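Local coordinates for angiopoietin-related protein 6 (Homo sapiens, PDB 6Y43) that probably acts as a secreted angiopoietin-like growth factor, represented here by its fibrinogen-like globe domain with a bound calcium ion, at residues 11-16 / 216-221; 35-40 / 47-52; 57-62 / 70-75; 99-104 / 178-183; 202-205 / 209-212. All coordinates share one frame; numbering follows the deposited sequence.

Overall arrangement
All five contacts lie in one fibrinogen-like globular domain. Contact 1 joins the two ends of the chain, and the other four are nested inside the long loop it closes. Contacts 2, 3, 4 and 5 then follow one another in series. Contacts 1 to 4 all reach the same antiparallel sheet: strands 48-54 and 95-102 each neighbour strand 212-219. Contacts 1 and 2 have centres about 9 Å apart and share the Cys12-Cys39 disulfide. Contacts 4 and 5 are closer, with centres about 6 Å apart. Contacts 1 and 5 are about 26 Å apart, centre to centre. The sheet therefore links the joined chain ends to the loop-rich remainder of the domain.

Contact 1: residues 11-16 / 216-221; sequences DCAEAR and LIRPLK
An N-capped helix start meets strand 212-219, the final strand of the chain. Asp11 and Ala13, at the head of helix 12-17, lie against Pro219 of strand 212-219. Asp11 is the N-cap. Its OD1 accepts from the backbone N of Glu14 at 2.8 Å, with an N-H...O angle of 152°. CG sits between the backbone N and the carbonyl carbon (chi1 49°), which brings the carboxylate to the first turn. The second oxygen turns to the proline: Asp11 OD2 is 3.4 Å from Pro219 CG. The two side chains come from opposite directions, and this oxygen meets the ring CH2 in van der Waals contact. Beside it, Ala13 CB touches Pro219 CD at 3.9 Å. The same methyl is 4.3 Å from CG of Arg218, a looser contact. A water links the two backbones. It accepts from Ala13 N at 3.2 Å and donates weakly to Ile217 O at 3.4 Å. An alanine at Asp11 has no carboxylate, and Glu14 N would probably lose its side-chain cap, with a gap left beside Pro219 CG. The helix is also tied covalently to the sheet, since Cys12 forms a disulfide with Cys39. Arg218 sends its polar end elsewhere, with NH1 bonded to Glu44 O and Gly46 O. The strand itself pairs through Ile217 with Thr49 and through Arg218 with Glu96. The arrangement is that of a side-chain N-cap on a short helix, docked on the sheet of a fibrinogen-like domain where its two chain ends meet.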
# COMPACT_ATOMS: atom_id res chain seq x y z
N ASP A 11 -10.94 -12.97 0.62
CA ASP A 11 -9.61 -12.37 0.68
C ASP A 11 -8.56 -13.44 0.42
O ASP A 11 -8.86 -14.63 0.28
CB ASP A 11 -9.41 -11.70 2.03
CG ASP A 11 -9.77 -12.61 3.19
OD1 ASP A 11 -9.30 -13.77 3.22
OD2 ASP A 11 -10.53 -12.17 4.07
N CYS A 12 -7.30 -12.99 0.34
CA CYS A 12 -6.21 -13.91 0.05
C CYS A 12 -6.05 -14.94 1.16
O CYS A 12 -5.65 -16.08 0.89
CB CYS A 12 -4.91 -13.12 -0.14
SG CYS A 12 -4.95 -12.11 -1.65
N ALA A 13 -6.32 -14.56 2.40
CA ALA A 13 -6.22 -15.51 3.50
C ALA A 13 -7.17 -16.69 3.30
O ALA A 13 -6.79 -17.84 3.53
CB ALA A 13 -6.51 -14.80 4.82
N GLU A 14 -8.39 -16.43 2.83
CA GLU A 14 -9.32 -17.54 2.58
C GLU A 14 -8.78 -18.48 1.50
O GLU A 14 -8.83 -19.71 1.64
CB GLU A 14 -10.70 -17.00 2.22
CG GLU A 14 -11.69 -18.13 1.95
CD GLU A 14 -13.06 -17.66 1.58
OE1 GLU A 14 -13.17 -16.72 0.76
OE2 GLU A 14 -14.03 -18.23 2.12
N ALA A 15 -8.23 -17.92 0.42
CA ALA A 15 -7.60 -18.75 -0.61
C ALA A 15 -6.45 -19.57 -0.04
O ALA A 15 -6.32 -20.77 -0.33
CB ALA A 15 -7.12 -17.85 -1.74
N ARG A 16 -5.60 -18.94 0.77
CA ARG A 16 -4.48 -19.65 1.37
C ARG A 16 -4.94 -20.81 2.23
O ARG A 16 -4.42 -21.93 2.12
CB ARG A 16 -3.65 -18.67 2.20
CG ARG A 16 -2.49 -19.32 2.92
CD ARG A 16 -1.45 -19.81 1.93
NE ARG A 16 -0.40 -20.56 2.62
CZ ARG A 16 -0.52 -21.83 2.99
NH1 ARG A 16 -1.64 -22.50 2.74
NH2 ARG A 16 0.47 -22.43 3.64
N LEU A 216 0.45 -4.58 2.01
CA LEU A 216 -0.40 -5.77 1.95
C LEU A 216 -1.26 -5.83 3.20
O LEU A 216 -0.85 -5.37 4.26
CB LEU A 216 0.45 -7.04 1.82
CG LEU A 216 1.61 -6.99 0.80
CD1 LEU A 216 2.84 -6.37 1.38
CD2 LEU A 216 1.84 -8.41 0.40
N ILE A 217 -2.46 -6.41 3.08
CA ILE A 217 -3.32 -6.56 4.24
C ILE A 217 -3.84 -7.99 4.36
O ILE A 217 -3.91 -8.75 3.39
CB ILE A 217 -4.49 -5.56 4.21
CG1 ILE A 217 -5.35 -5.79 2.97
CG2 ILE A 217 -3.95 -4.15 4.29
CD1 ILE A 217 -6.60 -4.91 2.95
N ARG A 218 -4.22 -8.35 5.59
CA ARG A 218 -4.71 -9.66 5.95
C ARG A 218 -5.62 -9.49 7.15
O ARG A 218 -5.33 -8.64 8.01
CB ARG A 218 -3.54 -10.59 6.29
CG ARG A 218 -3.87 -12.03 6.67
CD ARG A 218 -2.57 -12.82 6.78
NE ARG A 218 -1.81 -12.58 8.02
CZ ARG A 218 -0.67 -13.20 8.31
NH1 ARG A 218 -0.14 -14.10 7.47
NH2 ARG A 218 -0.03 -12.92 9.44
N PRO A 219 -6.71 -10.25 7.24
CA PRO A 219 -7.52 -10.18 8.46
C PRO A 219 -6.67 -10.46 9.70
O PRO A 219 -5.75 -11.29 9.68
CB PRO A 219 -8.59 -11.26 8.25
CG PRO A 219 -8.63 -11.48 6.76
CD PRO A 219 -7.23 -11.24 6.28
N LEU A 220 -6.95 -9.73 10.76
CA LEU A 220 -6.24 -9.87 12.02
C LEU A 220 -7.13 -10.64 12.98
O LEU A 220 -8.13 -10.11 13.46
CB LEU A 220 -5.88 -8.51 12.61
CG LEU A 220 -5.06 -8.51 13.89
CD1 LEU A 220 -3.81 -9.34 13.78
CD2 LEU A 220 -4.75 -7.05 14.21
N LYS A 221 -6.76 -11.87 13.24
CA LYS A 221 -7.50 -12.76 14.12
C LYS A 221 -6.68 -12.95 15.38
O LYS A 221 -5.68 -13.67 15.37
CB LYS A 221 -7.76 -14.07 13.39
CG LYS A 221 -8.33 -15.15 14.23
CD LYS A 221 -9.64 -14.61 14.80
CE LYS A 221 -10.00 -15.41 15.99
NZ LYS A 221 -10.89 -16.43 15.50
O HOH W 1 -6.01 -11.39 2.80

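Contact 2: residues 35-40 / 47-52; sequences VSVWCE and GWTVIQ
Strands 35-40 and 48-52 run antiparallel with a strong twist, their axes at 132° and 4.8 Å apart at the closest point. Cys39 and Thr49 form a non-hydrogen-bonded pair, and Glu40 and Trp48 a hydrogen-bonded one. Glu40 N donates to Trp48 O at 2.9 Å, and Trp48 N returns a bond to Glu40 O at 3.2 Å. Further on, Val50 N donates to Trp38 O at 2.9 Å. Trp48 O also takes a CA-H...O contact from Cys39 CA, at 3.3 Å. Gly47 and Trp48 both face Glu40, which makes a G1 beta bulge with Gly47 at positive phi.

Trp38 and Val50 lie side by side and point the same way. CG of Trp38 is anti to its backbone N (chi1 -170°), which brings the near corner of the indole, CD1, to 3.9 Å from Val50 CG2, while the rest of the ring leads away. On the other indole, that of Trp48, Glu40 O lies at the ring edge, near the plane, beside CD1. Where Cys39 and Thr49 share a face, Val37 CG2 packs on Thr49 CG2 at 4.0 Å. The chain of Glu40 bends at chi2, and its OE2 accepts from the backbone N of Gln42 and Leu43. The Trp38 ring is in addition in cation-pi contact with Arg53.

Polar cohesion in this hairpin thus comes from the main chain, while the side chains meet across it through carbon.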
# COMPACT_ATOMS: atom_id res chain seq x y z
N VAL A 35 -12.79 -8.31 -8.06
CA VAL A 35 -11.60 -7.58 -8.47
C VAL A 35 -10.42 -8.53 -8.41
O VAL A 35 -10.33 -9.35 -7.49
CB VAL A 35 -11.35 -6.36 -7.54
CG1 VAL A 35 -10.12 -5.61 -7.94
CG2 VAL A 35 -12.57 -5.46 -7.53
N SER A 36 -9.52 -8.43 -9.37
CA SER A 36 -8.29 -9.22 -9.36
C SER A 36 -7.21 -8.51 -8.54
O SER A 36 -6.97 -7.31 -8.72
CB SER A 36 -7.77 -9.49 -10.77
OG SER A 36 -8.59 -10.43 -11.45
N VAL A 37 -6.54 -9.27 -7.67
CA VAL A 37 -5.48 -8.74 -6.82
C VAL A 37 -4.34 -9.74 -6.85
O VAL A 37 -4.54 -10.92 -7.15
CB VAL A 37 -5.93 -8.54 -5.36
CG1 VAL A 37 -7.24 -7.83 -5.33
CG2 VAL A 37 -6.01 -9.90 -4.66
N TRP A 38 -3.14 -9.27 -6.51
CA TRP A 38 -2.03 -10.17 -6.23
C TRP A 38 -2.09 -10.61 -4.77
O TRP A 38 -2.23 -9.77 -3.87
CB TRP A 38 -0.68 -9.50 -6.51
CG TRP A 38 0.48 -10.45 -6.48
CD1 TRP A 38 1.19 -10.86 -5.37
CD2 TRP A 38 1.06 -11.13 -7.60
NE1 TRP A 38 2.17 -11.73 -5.75
CE2 TRP A 38 2.13 -11.91 -7.10
CE3 TRP A 38 0.79 -11.12 -8.97
CZ2 TRP A 38 2.92 -12.71 -7.93
CZ3 TRP A 38 1.59 -11.92 -9.79
CH2 TRP A 38 2.63 -12.69 -9.27
N CYS A 39 -1.98 -11.92 -4.54
CA CYS A 39 -1.88 -12.51 -3.20
C CYS A 39 -0.46 -13.00 -2.99
O CYS A 39 0.06 -13.77 -3.80
CB CYS A 39 -2.81 -13.72 -3.03
SG CYS A 39 -4.57 -13.49 -3.13
N GLU A 40 0.17 -12.53 -1.90
CA GLU A 40 1.45 -13.06 -1.42
C GLU A 40 1.12 -14.24 -0.50
O GLU A 40 0.59 -14.05 0.60
CB GLU A 40 2.25 -11.97 -0.71
CG GLU A 40 3.43 -12.52 0.07
CD GLU A 40 4.38 -13.28 -0.81
OE1 GLU A 40 4.89 -12.69 -1.79
OE2 GLU A 40 4.64 -14.46 -0.50
N GLY A 47 -1.41 -15.39 2.70
CA GLY A 47 -2.73 -14.83 2.86
C GLY A 47 -2.79 -13.32 2.80
O GLY A 47 -3.75 -12.73 3.30
N TRP A 48 -1.80 -12.68 2.19
CA TRP A 48 -1.68 -11.23 2.15
C TRP A 48 -2.23 -10.70 0.83
O TRP A 48 -1.78 -11.12 -0.24
CB TRP A 48 -0.23 -10.79 2.31
CG TRP A 48 0.37 -11.13 3.62
CD1 TRP A 48 1.21 -12.17 3.89
CD2 TRP A 48 0.22 -10.40 4.84
NE1 TRP A 48 1.58 -12.14 5.22
CE2 TRP A 48 0.99 -11.06 5.83
CE3 TRP A 48 -0.49 -9.25 5.20
CZ2 TRP A 48 1.05 -10.63 7.14
CZ3 TRP A 48 -0.42 -8.82 6.52
CH2 TRP A 48 0.35 -9.51 7.46
N THR A 49 -3.20 -9.79 0.92
CA THR A 49 -3.72 -9.09 -0.25
C THR A 49 -2.86 -7.87 -0.52
O THR A 49 -2.77 -6.97 0.32
CB THR A 49 -5.17 -8.66 -0.01
OG1 THR A 49 -5.96 -9.81 0.30
CG2 THR A 49 -5.74 -7.91 -1.22
N VAL A 50 -2.22 -7.83 -1.70
CA VAL A 50 -1.46 -6.64 -2.06
C VAL A 50 -2.43 -5.52 -2.41
O VAL A 50 -3.29 -5.69 -3.28
CB VAL A 50 -0.51 -6.95 -3.23
CG1 VAL A 50 0.17 -5.68 -3.72
CG2 VAL A 50 0.52 -7.99 -2.80
N ILE A 51 -2.24 -4.35 -1.78
CA ILE A 51 -3.03 -3.16 -2.12
C ILE A 51 -2.22 -2.08 -2.81
O ILE A 51 -2.82 -1.13 -3.34
CB ILE A 51 -3.75 -2.57 -0.89
CG1 ILE A 51 -2.76 -1.99 0.13
CG2 ILE A 51 -4.59 -3.64 -0.22
CD1 ILE A 51 -3.41 -1.13 1.17
N GLN A 52 -0.90 -2.22 -2.87
CA GLN A 52 -0.02 -1.25 -3.50
C GLN A 52 1.28 -1.97 -3.79
O GLN A 52 1.73 -2.77 -2.97
CB GLN A 52 0.26 -0.07 -2.57
CG GLN A 52 1.02 1.04 -3.24
CD GLN A 52 2.50 1.05 -2.92
OE1 GLN A 52 3.04 0.10 -2.35
NE2 GLN A 52 3.17 2.14 -3.30

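Contact 3: residues 57-62 / 70-75; sequences GSVNFF and AGFGRP
Phe72 drives the edge of its ring into the face of Phe61. The pair is T-shaped, with centroids 4.8 Å apart and planes at 76°. Phe72 CE1 stands 3.6 Å above the Phe61 plane, over the ring centre. Its neighbour Phe72 CZ is 3.6 Å from Phe61 CD2. Val59 adds to the same edge, in the plane of the Phe72 ring, with CG1 3.7 Å from Phe72 CD1. The other methyl, Val59 CG2, is 4.2 Å from Gly73 CA. A beta carbon on Gly73 would come 3.8 Å from Val59 CG1 and would also press on the carbonyl O of Phe72.

Phe72 reaches this place with CG between the backbone N and the carbonyl carbon (chi1 56°). A leucine in place of Phe61 has no flat face to receive Phe72, and the Phe72 ring would probably be freer to turn.

Further out, Arg54 makes a cation-pi contact with Phe61. Tyr68 meets the Phe72 ring edge-to-face and bonds through OH to Phe61 O. Glu78 holds the start of the loop by accepting from Gly57 N and Val59 N.

The segments lie at the two ends of helix 65-70: loop 57-62 leads from strand 48-54 toward it, and 70-75 starts on its last residue. The short strand 72-73 then pairs antiparallel with strand 79-80, at an edge of the sheet.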
# COMPACT_ATOMS: atom_id res chain seq x y z
N GLY A 57 8.62 1.22 -12.20
CA GLY A 57 8.36 2.49 -12.83
C GLY A 57 7.41 2.46 -14.01
O GLY A 57 7.35 3.43 -14.77
N SER A 58 6.65 1.38 -14.18
CA SER A 58 5.83 1.27 -15.37
C SER A 58 4.50 2.00 -15.26
O SER A 58 3.86 2.22 -16.29
CB SER A 58 5.56 -0.20 -15.69
OG SER A 58 5.05 -0.89 -14.57
N VAL A 59 4.07 2.39 -14.06
CA VAL A 59 2.75 2.97 -13.85
C VAL A 59 2.92 4.35 -13.27
O VAL A 59 3.74 4.54 -12.37
CB VAL A 59 1.92 2.06 -12.92
CG1 VAL A 59 0.66 2.74 -12.43
CG2 VAL A 59 1.60 0.74 -13.61
N ASN A 60 2.18 5.32 -13.79
CA ASN A 60 2.23 6.69 -13.29
C ASN A 60 1.40 6.77 -12.02
O ASN A 60 0.18 6.59 -12.06
CB ASN A 60 1.69 7.64 -14.35
CG ASN A 60 1.69 9.08 -13.90
OD1 ASN A 60 0.80 9.85 -14.28
ND2 ASN A 60 2.65 9.44 -13.10
N PHE A 61 2.06 7.05 -10.89
CA PHE A 61 1.38 7.26 -9.62
C PHE A 61 1.09 8.73 -9.36
O PHE A 61 0.43 9.05 -8.36
CB PHE A 61 2.22 6.68 -8.47
CG PHE A 61 2.00 5.19 -8.25
CD1 PHE A 61 2.43 4.26 -9.18
CD2 PHE A 61 1.34 4.75 -7.11
CE1 PHE A 61 2.20 2.90 -8.98
CE2 PHE A 61 1.12 3.38 -6.89
CZ PHE A 61 1.53 2.47 -7.82
N PHE A 62 1.55 9.63 -10.22
CA PHE A 62 1.13 11.04 -10.14
C PHE A 62 -0.17 11.19 -10.92
O PHE A 62 -0.19 11.63 -12.07
CB PHE A 62 2.22 11.96 -10.68
CG PHE A 62 1.94 13.43 -10.46
CD1 PHE A 62 2.03 13.96 -9.20
CD2 PHE A 62 1.55 14.26 -11.52
CE1 PHE A 62 1.77 15.32 -8.97
CE2 PHE A 62 1.27 15.62 -11.29
CZ PHE A 62 1.39 16.14 -10.01
N ALA A 70 -10.54 4.77 -7.35
CA ALA A 70 -11.02 3.57 -8.02
C ALA A 70 -9.97 2.47 -8.14
O ALA A 70 -10.36 1.30 -8.27
CB ALA A 70 -11.53 3.92 -9.42
N GLY A 71 -8.70 2.81 -8.09
CA GLY A 71 -7.60 1.90 -8.35
C GLY A 71 -7.01 2.15 -9.72
O GLY A 71 -7.69 2.63 -10.64
N PHE A 72 -5.72 1.87 -9.85
CA PHE A 72 -5.06 1.96 -11.15
C PHE A 72 -3.91 0.96 -11.21
O PHE A 72 -3.50 0.39 -10.19
CB PHE A 72 -4.55 3.38 -11.45
CG PHE A 72 -3.62 3.96 -10.41
CD1 PHE A 72 -2.26 3.78 -10.47
CD2 PHE A 72 -4.13 4.74 -9.39
CE1 PHE A 72 -1.43 4.32 -9.53
CE2 PHE A 72 -3.30 5.29 -8.44
CZ PHE A 72 -1.95 5.08 -8.52
N GLY A 73 -3.40 0.74 -12.42
CA GLY A 73 -2.38 -0.26 -12.62
C GLY A 73 -3.00 -1.63 -12.81
O GLY A 73 -4.22 -1.77 -12.96
N ARG A 74 -2.15 -2.66 -12.82
CA ARG A 74 -2.67 -4.01 -13.04
C ARG A 74 -2.02 -4.96 -12.06
O ARG A 74 -0.86 -4.77 -11.64
CB ARG A 74 -2.46 -4.52 -14.48
CG ARG A 74 -3.27 -3.74 -15.51
CD ARG A 74 -4.80 -3.85 -15.45
NE ARG A 74 -5.31 -3.00 -16.53
CZ ARG A 74 -5.82 -1.78 -16.36
NH1 ARG A 74 -5.98 -1.28 -15.14
NH2 ARG A 74 -6.23 -1.10 -17.44
N PRO A 75 -2.77 -5.95 -11.60
CA PRO A 75 -2.33 -6.74 -10.44
C PRO A 75 -1.15 -7.65 -10.70
O PRO A 75 -0.58 -8.16 -9.72
CB PRO A 75 -3.58 -7.56 -10.08
CG PRO A 75 -4.35 -7.66 -11.35
CD PRO A 75 -4.11 -6.35 -12.08

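Contact 4: residues 99-104 / 178-183; sequences VLLEDW and SNLNGV
Leu180 O and Gly182 O are both held by NH1 of Arg54, and this grip helps fix the loop from which the Leu180 side chain reaches Val99 and Leu101. The loop contains a type I beta turn from Asn179 to Gly182. It is closed by Gly182 N donating to Asn179 O at 3.0 Å. Gly182 has no side chain, and a beta carbon there would fall 2.2 Å from Asn179 ND2.

Leu180 points toward strand 95-102 with its CG anti to the carbonyl carbon (chi1 -61°). Its two methyls divide the work. CD1 meets Val99 CG1 at 3.9 Å, the valine methyl that lies anti to its own backbone N. CD2 meets Leu101 CD2 at 4.1 Å, and here the two leucines cross at about a right angle. The backbones stay well apart, the CA atoms of Leu101 and Leu180 being 9.6 Å from each other. Only methyl groups bridge the gap between these two segments. Leu180 also rests on Ala213 and Met215 of strand 212-219, so the one leucine spans two adjoining strands of the sheet.

The flanking asparagines are buried, yet their amides are satisfied. Asn181 OD1 accepts from Gln52 NE2, and Asn181 ND2 donates to Gly169 O. Asn179 OD1 is bonded to the Tyr172 hydroxyl. The contact itself is therefore apolar and buried, while the placing of its loop rests on hydrogen bonds made on the turn around it.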
# COMPACT_ATOMS: atom_id res chain seq x y z
N VAL A 99 4.10 -3.86 5.32
CA VAL A 99 4.82 -3.08 4.32
C VAL A 99 6.12 -3.81 4.05
O VAL A 99 6.87 -4.11 4.98
CB VAL A 99 5.08 -1.63 4.78
CG1 VAL A 99 5.91 -0.92 3.76
CG2 VAL A 99 3.76 -0.89 4.99
N LEU A 100 6.38 -4.08 2.79
CA LEU A 100 7.58 -4.80 2.37
C LEU A 100 8.43 -3.85 1.54
O LEU A 100 7.91 -3.23 0.60
CB LEU A 100 7.22 -6.03 1.55
CG LEU A 100 6.37 -7.10 2.22
CD1 LEU A 100 6.08 -8.20 1.23
CD2 LEU A 100 7.07 -7.68 3.44
N LEU A 101 9.72 -3.76 1.86
CA LEU A 101 10.63 -2.84 1.20
C LEU A 101 11.89 -3.57 0.76
O LEU A 101 12.35 -4.49 1.45
CB LEU A 101 11.04 -1.71 2.15
CG LEU A 101 9.90 -1.02 2.91
CD1 LEU A 101 10.48 -0.14 3.99
CD2 LEU A 101 9.05 -0.20 1.91
N GLU A 102 12.46 -3.13 -0.36
CA GLU A 102 13.77 -3.62 -0.79
C GLU A 102 14.56 -2.46 -1.38
O GLU A 102 14.06 -1.74 -2.25
CB GLU A 102 13.62 -4.74 -1.84
CG GLU A 102 14.90 -5.38 -2.31
CD GLU A 102 14.66 -6.46 -3.38
OE1 GLU A 102 13.52 -7.00 -3.43
OE2 GLU A 102 15.60 -6.76 -4.17
N ASP A 103 15.83 -2.35 -0.96
CA ASP A 103 16.72 -1.35 -1.51
C ASP A 103 17.50 -1.92 -2.69
O ASP A 103 17.36 -3.09 -3.08
CB ASP A 103 17.62 -0.75 -0.42
CG ASP A 103 18.79 -1.63 0.03
OD1 ASP A 103 19.14 -2.65 -0.61
OD2 ASP A 103 19.38 -1.25 1.08
N TRP A 104 18.28 -1.06 -3.33
CA TRP A 104 18.96 -1.44 -4.56
C TRP A 104 20.18 -2.32 -4.29
O TRP A 104 20.78 -2.82 -5.24
CB TRP A 104 19.35 -0.20 -5.36
CG TRP A 104 18.14 0.44 -5.99
CD1 TRP A 104 17.31 1.36 -5.42
CD2 TRP A 104 17.63 0.20 -7.31
NE1 TRP A 104 16.30 1.69 -6.29
CE2 TRP A 104 16.48 1.00 -7.46
CE3 TRP A 104 18.02 -0.63 -8.36
CZ2 TRP A 104 15.72 1.01 -8.63
CZ3 TRP A 104 17.27 -0.63 -9.53
CH2 TRP A 104 16.13 0.18 -9.65
N SER A 178 7.15 8.54 5.04
CA SER A 178 7.15 7.53 3.99
C SER A 178 6.44 8.10 2.78
O SER A 178 5.55 8.93 2.91
CB SER A 178 6.46 6.24 4.46
OG SER A 178 5.22 6.47 5.06
N ASN A 179 6.86 7.67 1.58
CA ASN A 179 6.31 8.25 0.36
C ASN A 179 6.21 7.15 -0.69
O ASN A 179 6.74 7.25 -1.79
CB ASN A 179 7.17 9.40 -0.13
CG ASN A 179 6.54 10.20 -1.25
OD1 ASN A 179 5.35 10.50 -1.23
ND2 ASN A 179 7.36 10.56 -2.25
N LEU A 180 5.49 6.08 -0.34
CA LEU A 180 5.55 4.89 -1.19
C LEU A 180 4.84 5.09 -2.52
O LEU A 180 5.10 4.31 -3.44
CB LEU A 180 4.97 3.68 -0.46
CG LEU A 180 5.68 3.29 0.84
CD1 LEU A 180 5.10 2.01 1.37
CD2 LEU A 180 7.20 3.19 0.64
N ASN A 181 3.99 6.11 -2.66
CA ASN A 181 3.37 6.40 -3.94
C ASN A 181 4.12 7.48 -4.72
O ASN A 181 3.56 8.05 -5.67
CB ASN A 181 1.91 6.79 -3.75
CG ASN A 181 1.05 5.61 -3.37
OD1 ASN A 181 1.42 4.44 -3.58
ND2 ASN A 181 -0.12 5.89 -2.82
N GLY A 182 5.37 7.75 -4.36
CA GLY A 182 6.15 8.79 -5.00
C GLY A 182 6.77 8.33 -6.29
O GLY A 182 6.29 7.41 -6.96
N VAL A 183 7.83 9.02 -6.67
CA VAL A 183 8.51 8.76 -7.92
C VAL A 183 9.43 7.56 -7.75
O VAL A 183 10.34 7.59 -6.93
CB VAL A 183 9.33 9.99 -8.36
CG1 VAL A 183 9.99 9.69 -9.71
CG2 VAL A 183 8.47 11.22 -8.42

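Contact 5: residues 202-205 / 209-212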
# COMPACT_ATOMS: atom_id res chain seq x y z
N GLU A 202 13.03 5.45 7.99
CA GLU A 202 13.87 4.64 8.85
C GLU A 202 14.50 3.45 8.12
O GLU A 202 15.15 2.61 8.76
CB GLU A 202 13.04 4.16 10.05
CG GLU A 202 13.82 4.28 11.36
CD GLU A 202 13.06 3.74 12.56
OE1 GLU A 202 11.92 4.25 12.80
OE2 GLU A 202 13.64 2.83 13.24
N PHE A 203 14.33 3.36 6.79
CA PHE A 203 15.00 2.33 5.98
C PHE A 203 15.51 2.98 4.71
O PHE A 203 14.78 3.04 3.71
CB PHE A 203 14.09 1.16 5.66
CG PHE A 203 14.75 0.06 4.88
CD1 PHE A 203 15.79 -0.68 5.44
CD2 PHE A 203 14.34 -0.24 3.61
CE1 PHE A 203 16.39 -1.70 4.71
CE2 PHE A 203 14.92 -1.27 2.89
CZ PHE A 203 15.96 -1.98 3.43
N ARG A 204 16.76 3.48 4.77
CA ARG A 204 17.55 4.14 3.74
C ARG A 204 17.25 5.64 3.63
O ARG A 204 18.03 6.37 3.00
CB ARG A 204 17.41 3.47 2.36
CG ARG A 204 17.73 1.95 2.36
CD ARG A 204 19.12 1.62 3.00
NE ARG A 204 20.15 2.50 2.49
CZ ARG A 204 20.81 2.32 1.35
NH1 ARG A 204 20.57 1.27 0.59
NH2 ARG A 204 21.70 3.22 0.98
N GLY A 205 16.18 6.13 4.23
CA GLY A 205 16.03 7.55 4.42
C GLY A 205 15.24 8.25 3.34
O GLY A 205 14.90 7.70 2.29
N SER A 209 15.46 6.24 -3.02
CA SER A 209 14.32 5.68 -3.72
C SER A 209 14.43 4.17 -3.72
O SER A 209 15.37 3.61 -4.30
CB SER A 209 14.25 6.20 -5.16
OG SER A 209 13.01 5.84 -5.74
N LEU A 210 13.47 3.50 -3.09
CA LEU A 210 13.58 2.06 -2.93
C LEU A 210 13.30 1.33 -4.23
O LEU A 210 12.52 1.79 -5.07
CB LEU A 210 12.64 1.59 -1.83
CG LEU A 210 13.01 2.09 -0.44
CD1 LEU A 210 11.78 2.05 0.49
CD2 LEU A 210 14.16 1.27 0.17
N ARG A 211 13.95 0.18 -4.40
CA ARG A 211 13.78 -0.61 -5.62
C ARG A 211 12.40 -1.27 -5.67
O ARG A 211 11.79 -1.35 -6.73
CB ARG A 211 14.87 -1.67 -5.72
CG ARG A 211 14.72 -2.54 -6.95
CD ARG A 211 16.00 -3.32 -7.22
NE ARG A 211 16.27 -4.35 -6.22
CZ ARG A 211 17.41 -5.04 -6.15
NH1 ARG A 211 17.56 -5.96 -5.21
NH2 ARG A 211 18.41 -4.82 -7.01
N LYS A 212 11.94 -1.81 -4.55
CA LYS A 212 10.64 -2.47 -4.47
C LYS A 212 9.96 -2.01 -3.21
O LYS A 212 10.59 -1.81 -2.17
CB LYS A 212 10.75 -4.00 -4.49
CG LYS A 212 11.60 -4.56 -5.59
CD LYS A 212 11.01 -5.90 -6.08
CE LYS A 212 12.08 -6.61 -6.95
NZ LYS A 212 12.58 -7.86 -6.29
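This is a small apolar contact between two segments of the fibrinogen-like domain, in the loop region leading into strand 212-219. Phe203 and Arg204 come from one segment and Leu210 from the other. Three residues separate the segments, and the CA atoms of Arg204 and Leu210 come within 8.0 Å.

Phe203 swings its ring out with CG anti to the backbone N (chi1 -178°). Leu210 answers with one branch, CD2. The two side chains cross obliquely. Arg204 adds its aliphatic part to the same place. Its CG sits 4.1 Å above the Phe203 ring plane, over the ring centre. That same CG also lies 4.2 Å from Leu210 CD2. The charged end of Arg204 then curls away, where NH1 makes a salt bridge with Asp103 OD2 and the guanidinium meets Tyr208 in a cation-pi contact. Gly205 comes next with positive phi, and a beta carbon there would jam against the carbonyl O of Arg204.

Leu101 of strand 95-102 touches both Phe203 and Leu210 and so connects the loops to the sheet. Leu210 is buried and is paired through its backbone with Val198. After it, Arg211 and Lys212 both face Glu102 in a classic beta bulge as the strand begins. Phe203 and Arg204 also touch a crystal neighbour, which may influence their outer atoms. Leu210 CD2 meets two adjacent carbons of the ring, Phe203 CD2 and Phe203 CE2, at 3.8 Å each.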